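Local structure of 457aa long hypothetical protein (Pyrococcus horikoshii, 2CSU) at residues A[81-95]-A[116-130]. The protein is of unknown function but is a multidomain protein with a Rossmann-type CoA-binding domain followed by a flavodoxin-like and a ligase-related domain. Residues are numbered along the deposited sequence; the frame is centred on the assembly and turned at random.
Sequences LIQCGEKGVKGVVII and IAHKYGMRIIGPNCV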
ATOM      1  N   LEU A  81     -36.947  17.884  -9.041  1.00 26.30           N
ATOM      2  CA  LEU A  81     -36.413  17.729 -10.386  1.00 25.76           C
ATOM      3  C   LEU A  81     -37.198  18.590 -11.366  1.00 26.03           C
ATOM      4  O   LEU A  81     -36.612  19.260 -12.209  1.00 26.63           O
ATOM      5  CB  LEU A  81     -36.486  16.269 -10.825  1.00 24.84           C
ATOM      6  CG  LEU A  81     -35.945  15.984 -12.226  1.00 24.15           C
ATOM      7  CD1 LEU A  81     -34.435  16.170 -12.235  1.00 23.84           C
ATOM      8  CD2 LEU A  81     -36.283  14.554 -12.627  1.00 23.62           C
ATOM      9  N   ILE A  82     -38.526  18.571 -11.256  1.00 26.20           N
ATOM     10  CA  ILE A  82     -39.383  19.368 -12.134  1.00 25.88           C
ATOM     11  C   ILE A  82     -39.089  20.857 -11.932  1.00 26.49           C
ATOM     12  O   ILE A  82     -39.018  21.622 -12.897  1.00 26.00           O
ATOM     13  CB  ILE A  82     -40.889  19.073 -11.867  1.00 26.42           C
ATOM     14  CG1 ILE A  82     -41.191  17.616 -12.254  1.00 26.74           C
ATOM     15  CG2 ILE A  82     -41.794  20.039 -12.677  1.00 26.28           C
ATOM     16  CD1 ILE A  82     -42.638  17.185 -12.063  1.00 24.79           C
ATOM     17  N   GLN A  83     -38.915  21.276 -10.679  1.00 26.52           N
ATOM     18  CA  GLN A  83     -38.596  22.673 -10.429  1.00 26.97           C
ATOM     19  C   GLN A  83     -37.294  23.018 -11.176  1.00 26.92           C
ATOM     20  O   GLN A  83     -37.225  24.021 -11.882  1.00 27.17           O
ATOM     21  CB  GLN A  83     -38.447  22.925  -8.926  1.00 27.85           C
ATOM     22  CG  GLN A  83     -39.792  23.136  -8.189  1.00 29.57           C
ATOM     23  CD  GLN A  83     -39.622  23.295  -6.684  1.00 30.05           C
ATOM     24  OE1 GLN A  83     -38.804  24.093  -6.222  1.00 30.75           O
ATOM     25  NE2 GLN A  83     -40.395  22.540  -5.916  1.00 30.37           N
ATOM     26  N   CYS A  84     -36.269  22.177 -11.044  1.00 26.59           N
ATOM     27  CA  CYS A  84     -35.021  22.441 -11.742  1.00 26.04           C
ATOM     28  C   CYS A  84     -35.332  22.591 -13.230  1.00 26.73           C
ATOM     29  O   CYS A  84     -34.781  23.458 -13.914  1.00 26.32           O
ATOM     30  CB  CYS A  84     -34.028  21.301 -11.528  1.00 24.18           C
ATOM     31  SG  CYS A  84     -33.362  21.188  -9.854  1.00 23.88           S
ATOM     32  N   GLY A  85     -36.236  21.742 -13.718  1.00 27.67           N
ATOM     33  CA  GLY A  85     -36.616  21.796 -15.116  1.00 28.73           C
ATOM     34  C   GLY A  85     -37.151  23.150 -15.550  1.00 29.39           C
ATOM     35  O   GLY A  85     -36.710  23.706 -16.561  1.00 29.84           O
ATOM     36  N   GLU A  86     -38.103  23.686 -14.794  1.00 31.27           N
ATOM     37  CA  GLU A  86     -38.695  24.975 -15.127  1.00 33.04           C
ATOM     38  C   GLU A  86     -37.649  26.089 -15.005  1.00 33.41           C
ATOM     39  O   GLU A  86     -37.662  27.070 -15.765  1.00 33.94           O
ATOM     40  CB  GLU A  86     -39.872  25.249 -14.196  1.00 34.80           C
ATOM     41  CG  GLU A  86     -40.793  24.043 -14.004  1.00 38.16           C
ATOM     42  CD  GLU A  86     -41.922  24.300 -13.007  1.00 41.37           C
ATOM     43  OE1 GLU A  86     -41.670  24.944 -11.961  1.00 42.23           O
ATOM     44  OE2 GLU A  86     -43.064  23.849 -13.262  1.00 43.25           O
ATOM     45  N   LYS A  87     -36.730  25.914 -14.059  1.00 32.75           N
ATOM     46  CA  LYS A  87     -35.693  26.904 -13.775  1.00 32.52           C
ATOM     47  C   LYS A  87     -34.641  26.974 -14.888  1.00 32.26           C
ATOM     48  O   LYS A  87     -33.913  27.949 -15.036  1.00 31.67           O
ATOM     49  CB  LYS A  87     -35.025  26.542 -12.451  1.00 34.12           C
ATOM     50  CG  LYS A  87     -33.866  27.484 -12.111  1.00 34.79           C
ATOM     51  CD  LYS A  87     -34.302  28.951 -12.068  1.00 35.71           C
ATOM     52  CE  LYS A  87     -33.216  29.871 -11.495  1.00 36.34           C
ATOM     53  NZ  LYS A  87     -33.630  31.265 -11.632  1.00 36.57           N
ATOM     54  N   GLY A  88     -34.539  25.872 -15.655  1.00 31.65           N
ATOM     55  CA  GLY A  88     -33.619  25.867 -16.792  1.00 30.26           C
ATOM     56  C   GLY A  88     -32.261  25.259 -16.433  1.00 30.73           C
ATOM     57  O   GLY A  88     -31.229  25.568 -17.019  1.00 30.58           O
ATOM     58  N   VAL A  89     -32.277  24.394 -15.405  1.00 29.73           N
ATOM     59  CA  VAL A  89     -31.039  23.738 -15.003  1.00 28.75           C
ATOM     60  C   VAL A  89     -30.568  22.738 -16.063  1.00 28.96           C
ATOM     61  O   VAL A  89     -31.344  22.005 -16.660  1.00 29.29           O
ATOM     62  CB  VAL A  89     -31.289  23.022 -13.677  1.00 27.86           C
ATOM     63  CG1 VAL A  89     -30.082  22.160 -13.316  1.00 28.02           C
ATOM     64  CG2 VAL A  89     -31.526  24.041 -12.576  1.00 26.63           C
ATOM     65  N   LYS A  90     -29.247  22.756 -16.320  1.00 28.84           N
ATOM     66  CA  LYS A  90     -28.717  21.886 -17.364  1.00 28.61           C
ATOM     67  C   LYS A  90     -28.447  20.469 -16.850  1.00 27.22           C
ATOM     68  O   LYS A  90     -28.837  19.474 -17.448  1.00 27.18           O
ATOM     69  CB  LYS A  90     -27.433  22.514 -17.914  1.00 30.47           C
ATOM     70  CG  LYS A  90     -27.722  23.712 -18.825  1.00 33.02           C
ATOM     71  CD  LYS A  90     -26.464  24.524 -19.146  1.00 35.16           C
ATOM     72  CE  LYS A  90     -26.759  25.750 -20.023  1.00 37.34           C
ATOM     73  NZ  LYS A  90     -26.627  26.969 -19.227  1.00 38.82           N
ATOM     74  N   GLY A  91     -27.725  20.399 -15.717  1.00 25.38           N
ATOM     75  CA  GLY A  91     -27.375  19.092 -15.170  1.00 24.19           C
ATOM     76  C   GLY A  91     -27.802  18.946 -13.706  1.00 23.03           C
ATOM     77  O   GLY A  91     -27.832  19.894 -12.933  1.00 23.19           O
ATOM     78  N   VAL A  92     -28.180  17.702 -13.347  1.00 22.32           N
ATOM     79  CA  VAL A  92     -28.594  17.437 -11.972  1.00 20.52           C
ATOM     80  C   VAL A  92     -27.888  16.203 -11.394  1.00 20.92           C
ATOM     81  O   VAL A  92     -27.845  15.139 -11.999  1.00 22.22           O
ATOM     82  CB  VAL A  92     -30.109  17.225 -11.959  1.00 20.83           C
ATOM     83  CG1 VAL A  92     -30.579  16.920 -10.537  1.00 18.34           C
ATOM     84  CG2 VAL A  92     -30.812  18.474 -12.462  1.00 19.85           C
ATOM     85  N   VAL A  93     -27.338  16.372 -10.199  1.00 20.87           N
ATOM     86  CA  VAL A  93     -26.728  15.275  -9.487  1.00 19.88           C
ATOM     87  C   VAL A  93     -27.721  14.951  -8.381  1.00 20.80           C
ATOM     88  O   VAL A  93     -28.026  15.810  -7.535  1.00 20.78           O
ATOM     89  CB  VAL A  93     -25.398  15.652  -8.813  1.00 19.88           C
ATOM     90  CG1 VAL A  93     -24.952  14.483  -7.931  1.00 18.88           C
ATOM     91  CG2 VAL A  93     -24.320  15.984  -9.867  1.00 18.84           C
ATOM     92  N   ILE A  94     -28.236  13.728  -8.404  1.00 21.50           N
ATOM     93  CA  ILE A  94     -29.196  13.266  -7.404  1.00 21.50           C
ATOM     94  C   ILE A  94     -28.451  12.358  -6.443  1.00 22.30           C
ATOM     95  O   ILE A  94     -28.124  11.214  -6.776  1.00 21.80           O
ATOM     96  CB  ILE A  94     -30.369  12.463  -8.049  1.00 21.10           C
ATOM     97  CG1 ILE A  94     -31.155  13.364  -9.008  1.00 19.64           C
ATOM     98  CG2 ILE A  94     -31.314  11.930  -6.957  1.00 19.01           C
ATOM     99  CD1 ILE A  94     -32.263  12.651  -9.746  1.00 20.33           C
ATOM    100  N   ILE A  95     -28.177  12.878  -5.253  1.00 23.35           N
ATOM    101  CA  ILE A  95     -27.460  12.127  -4.241  1.00 24.19           C
ATOM    102  C   ILE A  95     -28.388  11.122  -3.590  1.00 24.24           C
ATOM    103  O   ILE A  95     -28.003   9.996  -3.301  1.00 24.89           O
ATOM    104  CB  ILE A  95     -26.895  13.075  -3.154  1.00 24.56           C
ATOM    105  CG1 ILE A  95     -25.728  13.876  -3.724  1.00 25.70           C
ATOM    106  CG2 ILE A  95     -26.476  12.284  -1.929  1.00 24.70           C
ATOM    107  CD1 ILE A  95     -24.552  13.027  -4.159  1.00 26.76           C
ATOM    108  N   ILE A 116     -38.528  12.787 -17.130  1.00 29.89           N
ATOM    109  CA  ILE A 116     -38.737  14.196 -16.835  1.00 29.36           C
ATOM    110  C   ILE A 116     -37.527  14.998 -17.287  1.00 29.42           C
ATOM    111  O   ILE A 116     -37.668  16.071 -17.868  1.00 29.18           O
ATOM    112  CB  ILE A 116     -38.964  14.439 -15.329  1.00 29.20           C
ATOM    113  CG1 ILE A 116     -40.328  13.885 -14.910  1.00 30.21           C
ATOM    114  CG2 ILE A 116     -38.882  15.928 -15.021  1.00 27.85           C
ATOM    115  CD1 ILE A 116     -40.667  14.115 -13.430  1.00 29.48           C
ATOM    116  N   ALA A 117     -36.334  14.472 -17.037  1.00 30.96           N
ATOM    117  CA  ALA A 117     -35.124  15.180 -17.430  1.00 32.51           C
ATOM    118  C   ALA A 117     -35.080  15.403 -18.929  1.00 33.57           C
ATOM    119  O   ALA A 117     -34.830  16.511 -19.378  1.00 32.70           O
ATOM    120  CB  ALA A 117     -33.885  14.418 -16.976  1.00 31.70           C
ATOM    121  N   HIS A 118     -35.322  14.351 -19.701  1.00 35.11           N
ATOM    122  CA  HIS A 118     -35.286  14.466 -21.155  1.00 37.87           C
ATOM    123  C   HIS A 118     -36.273  15.510 -21.673  1.00 38.85           C
ATOM    124  O   HIS A 118     -36.003  16.191 -22.663  1.00 39.26           O
ATOM    125  CB  HIS A 118     -35.556  13.098 -21.804  1.00 39.42           C
ATOM    126  CG  HIS A 118     -34.475  12.089 -21.550  1.00 41.51           C
ATOM    127  ND1 HIS A 118     -33.376  12.355 -20.763  1.00 43.20           N
ATOM    128  CD2 HIS A 118     -34.329  10.811 -21.979  1.00 42.06           C
ATOM    129  CE1 HIS A 118     -32.596  11.287 -20.719  1.00 42.92           C
ATOM    130  NE2 HIS A 118     -33.153  10.337 -21.449  1.00 41.67           N
ATOM    131  N   LYS A 119     -37.410  15.641 -21.000  1.00 38.92           N
ATOM    132  CA  LYS A 119     -38.411  16.618 -21.394  1.00 39.65           C
ATOM    133  C   LYS A 119     -37.883  18.044 -21.260  1.00 39.99           C
ATOM    134  O   LYS A 119     -38.130  18.889 -22.123  1.00 39.84           O
ATOM    135  CB  LYS A 119     -39.667  16.490 -20.530  1.00 40.90           C
ATOM    136  CG  LYS A 119     -40.589  17.692 -20.675  1.00 42.58           C
ATOM    137  CD  LYS A 119     -41.830  17.611 -19.800  1.00 43.51           C
ATOM    138  CE  LYS A 119     -42.719  18.828 -20.049  1.00 44.44           C
ATOM    139  NZ  LYS A 119     -44.044  18.737 -19.371  1.00 45.04           N
ATOM    140  N   TYR A 120     -37.175  18.313 -20.166  1.00 39.08           N
ATOM    141  CA  TYR A 120     -36.640  19.647 -19.924  1.00 38.62           C
ATOM    142  C   TYR A 120     -35.259  19.841 -20.520  1.00 38.35           C
ATOM    143  O   TYR A 120     -34.681  20.921 -20.422  1.00 38.82           O
ATOM    144  CB  TYR A 120     -36.608  19.927 -18.421  1.00 38.80           C
ATOM    145  CG  TYR A 120     -37.974  20.223 -17.831  1.00 38.07           C
ATOM    146  CD1 TYR A 120     -38.562  21.475 -17.989  1.00 38.23           C
ATOM    147  CD2 TYR A 120     -38.677  19.253 -17.116  1.00 38.50           C
ATOM    148  CE1 TYR A 120     -39.807  21.761 -17.447  1.00 38.51           C
ATOM    149  CE2 TYR A 120     -39.934  19.533 -16.566  1.00 37.98           C
ATOM    150  CZ  TYR A 120     -40.486  20.790 -16.734  1.00 38.48           C
ATOM    151  OH  TYR A 120     -41.697  21.098 -16.154  1.00 39.99           O
ATOM    152  N   GLY A 121     -34.738  18.794 -21.153  1.00 37.80           N
ATOM    153  CA  GLY A 121     -33.378  18.883 -21.701  1.00 36.68           C
ATOM    154  C   GLY A 121     -32.298  18.825 -20.611  1.00 35.97           C
ATOM    155  O   GLY A 121     -31.221  19.397 -20.719  1.00 35.94           O
HETATM  156  N   MSE A 122     -32.622  18.129 -19.518  1.00 35.47           N
HETATM  157  CA  MSE A 122     -31.652  18.014 -18.446  1.00 34.56           C
HETATM  158  C   MSE A 122     -30.959  16.648 -18.461  1.00 33.13           C
HETATM  159  O   MSE A 122     -31.475  15.648 -18.948  1.00 32.96           O
HETATM  160  CB  MSE A 122     -32.391  18.235 -17.122  1.00 35.43           C
HETATM  161  CG  MSE A 122     -33.433  19.351 -17.219  1.00 38.78           C
HETATM  162 SE   MSE A 122     -33.654  20.227 -15.665  1.00 42.41          SE
HETATM  163  CE  MSE A 122     -33.972  18.797 -14.620  1.00 35.95           C
ATOM    164  N   ARG A 123     -29.718  16.637 -17.959  1.00 31.67           N
ATOM    165  CA  ARG A 123     -29.029  15.366 -17.755  1.00 29.83           C
ATOM    166  C   ARG A 123     -28.884  15.042 -16.265  1.00 29.50           C
ATOM    167  O   ARG A 123     -28.651  15.906 -15.432  1.00 28.76           O
ATOM    168  CB  ARG A 123     -27.649  15.466 -18.404  1.00 29.56           C
ATOM    169  CG  ARG A 123     -27.736  15.640 -19.920  1.00 30.63           C
ATOM    170  CD  ARG A 123     -28.837  14.765 -20.531  1.00 29.99           C
ATOM    171  NE  ARG A 123     -28.615  13.356 -20.198  1.00 31.31           N
ATOM    172  CZ  ARG A 123     -27.598  12.732 -20.818  1.00 32.09           C
ATOM    173  NH1 ARG A 123     -26.848  13.389 -21.685  1.00 34.05           N
ATOM    174  NH2 ARG A 123     -27.354  11.445 -20.556  1.00 31.64           N
ATOM    175  N   ILE A 124     -29.066  13.749 -15.933  1.00 27.81           N
ATOM    176  CA  ILE A 124     -29.022  13.371 -14.524  1.00 27.25           C
ATOM    177  C   ILE A 124     -27.903  12.378 -14.212  1.00 26.91           C
ATOM    178  O   ILE A 124     -27.727  11.358 -14.868  1.00 26.30           O
ATOM    179  CB  ILE A 124     -30.370  12.763 -14.136  1.00 28.14           C
ATOM    180  CG1 ILE A 124     -31.390  13.873 -13.877  1.00 29.48           C
ATOM    181  CG2 ILE A 124     -30.221  11.958 -12.829  1.00 27.48           C
ATOM    182  CD1 ILE A 124     -32.797  13.322 -13.628  1.00 31.02           C
ATOM    183  N   ILE A 125     -27.103  12.732 -13.191  1.00 25.18           N
ATOM    184  CA  ILE A 125     -26.164  11.749 -12.669  1.00 25.50           C
ATOM    185  C   ILE A 125     -26.678  11.120 -11.373  1.00 25.52           C
ATOM    186  O   ILE A 125     -27.079  11.802 -10.438  1.00 25.98           O
ATOM    187  CB  ILE A 125     -24.830  12.453 -12.413  1.00 25.99           C
ATOM    188  CG1 ILE A 125     -24.274  13.022 -13.720  1.00 24.97           C
ATOM    189  CG2 ILE A 125     -23.804  11.443 -11.867  1.00 25.77           C
ATOM    190  CD1 ILE A 125     -22.797  13.400 -13.608  1.00 24.29           C
ATOM    191  N   GLY A 126     -26.692   9.775 -11.356  1.00 26.19           N
ATOM    192  CA  GLY A 126     -27.309   9.072 -10.238  1.00 26.13           C
ATOM    193  C   GLY A 126     -28.608   8.396 -10.686  1.00 26.59           C
ATOM    194  O   GLY A 126     -28.755   7.971 -11.824  1.00 26.81           O
ATOM    195  N   PRO A 127     -29.556   8.263  -9.741  1.00 26.35           N
ATOM    196  CA  PRO A 127     -29.397   8.731  -8.369  1.00 25.77           C
ATOM    197  C   PRO A 127     -28.548   7.768  -7.532  1.00 25.34           C
ATOM    198  O   PRO A 127     -27.762   6.977  -8.039  1.00 23.25           O
ATOM    199  CB  PRO A 127     -30.785   8.861  -7.758  1.00 26.21           C
ATOM    200  CG  PRO A 127     -31.717   7.947  -8.541  1.00 26.35           C
ATOM    201  CD  PRO A 127     -30.907   7.735  -9.906  1.00 26.18           C
ATOM    202  N   ASN A 128     -28.704   7.885  -6.200  1.00 25.95           N
ATOM    203  CA  ASN A 128     -27.887   7.080  -5.299  1.00 26.57           C
ATOM    204  C   ASN A 128     -26.401   7.170  -5.656  1.00 27.16           C
ATOM    205  O   ASN A 128     -25.736   6.186  -5.942  1.00 28.53           O
ATOM    206  CB  ASN A 128     -28.357   5.626  -5.380  1.00 26.42           C
ATOM    207  CG  ASN A 128     -27.848   4.872  -4.176  1.00 25.79           C
ATOM    208  OD1 ASN A 128     -27.567   5.440  -3.125  1.00 26.96           O
ATOM    209  ND2 ASN A 128     -27.735   3.544  -4.346  1.00 26.04           N
ATOM    210  N   CYS A 129     -25.900   8.419  -5.677  1.00 26.92           N
ATOM    211  CA  CYS A 129     -24.490   8.634  -5.978  1.00 26.62           C
ATOM    212  C   CYS A 129     -23.825   9.464  -4.879  1.00 26.14           C
ATOM    213  O   CYS A 129     -24.475  10.074  -4.042  1.00 25.87           O
ATOM    214  CB  CYS A 129     -24.399   9.382  -7.306  1.00 26.19           C
ATOM    215  SG  CYS A 129     -25.087  11.049  -7.191  1.00 30.45           S
ATOM    216  N   VAL A 130     -22.479   9.437  -4.872  1.00 25.24           N
ATOM    217  CA  VAL A 130     -21.762  10.251  -3.896  1.00 24.37           C
ATOM    218  C   VAL A 130     -21.497  11.661  -4.427  1.00 25.14           C
ATOM    219  O   VAL A 130     -21.149  12.579  -3.695  1.00 25.20           O
ATOM    220  CB  VAL A 130     -20.440   9.558  -3.563  1.00 23.92           C
ATOM    221  CG1 VAL A 130     -19.574  10.486  -2.714  1.00 23.94           C
ATOM    222  CG2 VAL A 130     -20.705   8.280  -2.791  1.00 21.40           C
TER
HETATM  223  O   HOH W   1     -34.302  22.955 -18.237  1.00 52.89           O
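Gly85 O and Tyr120 O share one water, which lies within hydrogen-bonding distance of both, 3.0 Å from each. Gly85 O also accepts from Gly88 N in the Schellman turn that ends helix 74-87. The water thus sits between two nearly parallel helices. These helices pack on one face of the parallel sheet in a Rossmann-type CoA-binding domain. Strands 91-94 and 123-125 are joined through helix 104-120 as a beta-alpha-beta unit, and 123-125 is the outermost strand of the sheet within the chain. Four backbone bonds pair them. Val92 gives its N-H to Arg123 O at 2.8 Å, and its O receives Ile125 N at 2.8 Å.

Between the helices, Gly85 CA lies over one face of the Tyr120 ring, 3.6 Å from its centroid. The Tyr120 hydroxyl lies against Ile82 CG2 and Glu86 CG. Selenomethionine Met122 bends at chi2 (-149°) and again at chi3 (-53°). This brings SE to 3.4 Å from Gly85 CA and turns CE toward Leu81 CD1 and Val92 CG2. With CG swung anti to N (chi1 -180°), Leu81 sends CD2 to Ile116 CG2, while CD1 meets Ile124 CD1 tip to tip at 3.6 Å. Leu113 of helix 104-120 also touches Leu81.

On the face that carries Val93 and Ile125, Arg123 turns away to salt bridges with Glu192 and Asp187. Past the strands, a cis peptide precedes Pro127. The packing is tight here, with Pro127 CB 3.2 Å from Ile94 CG2.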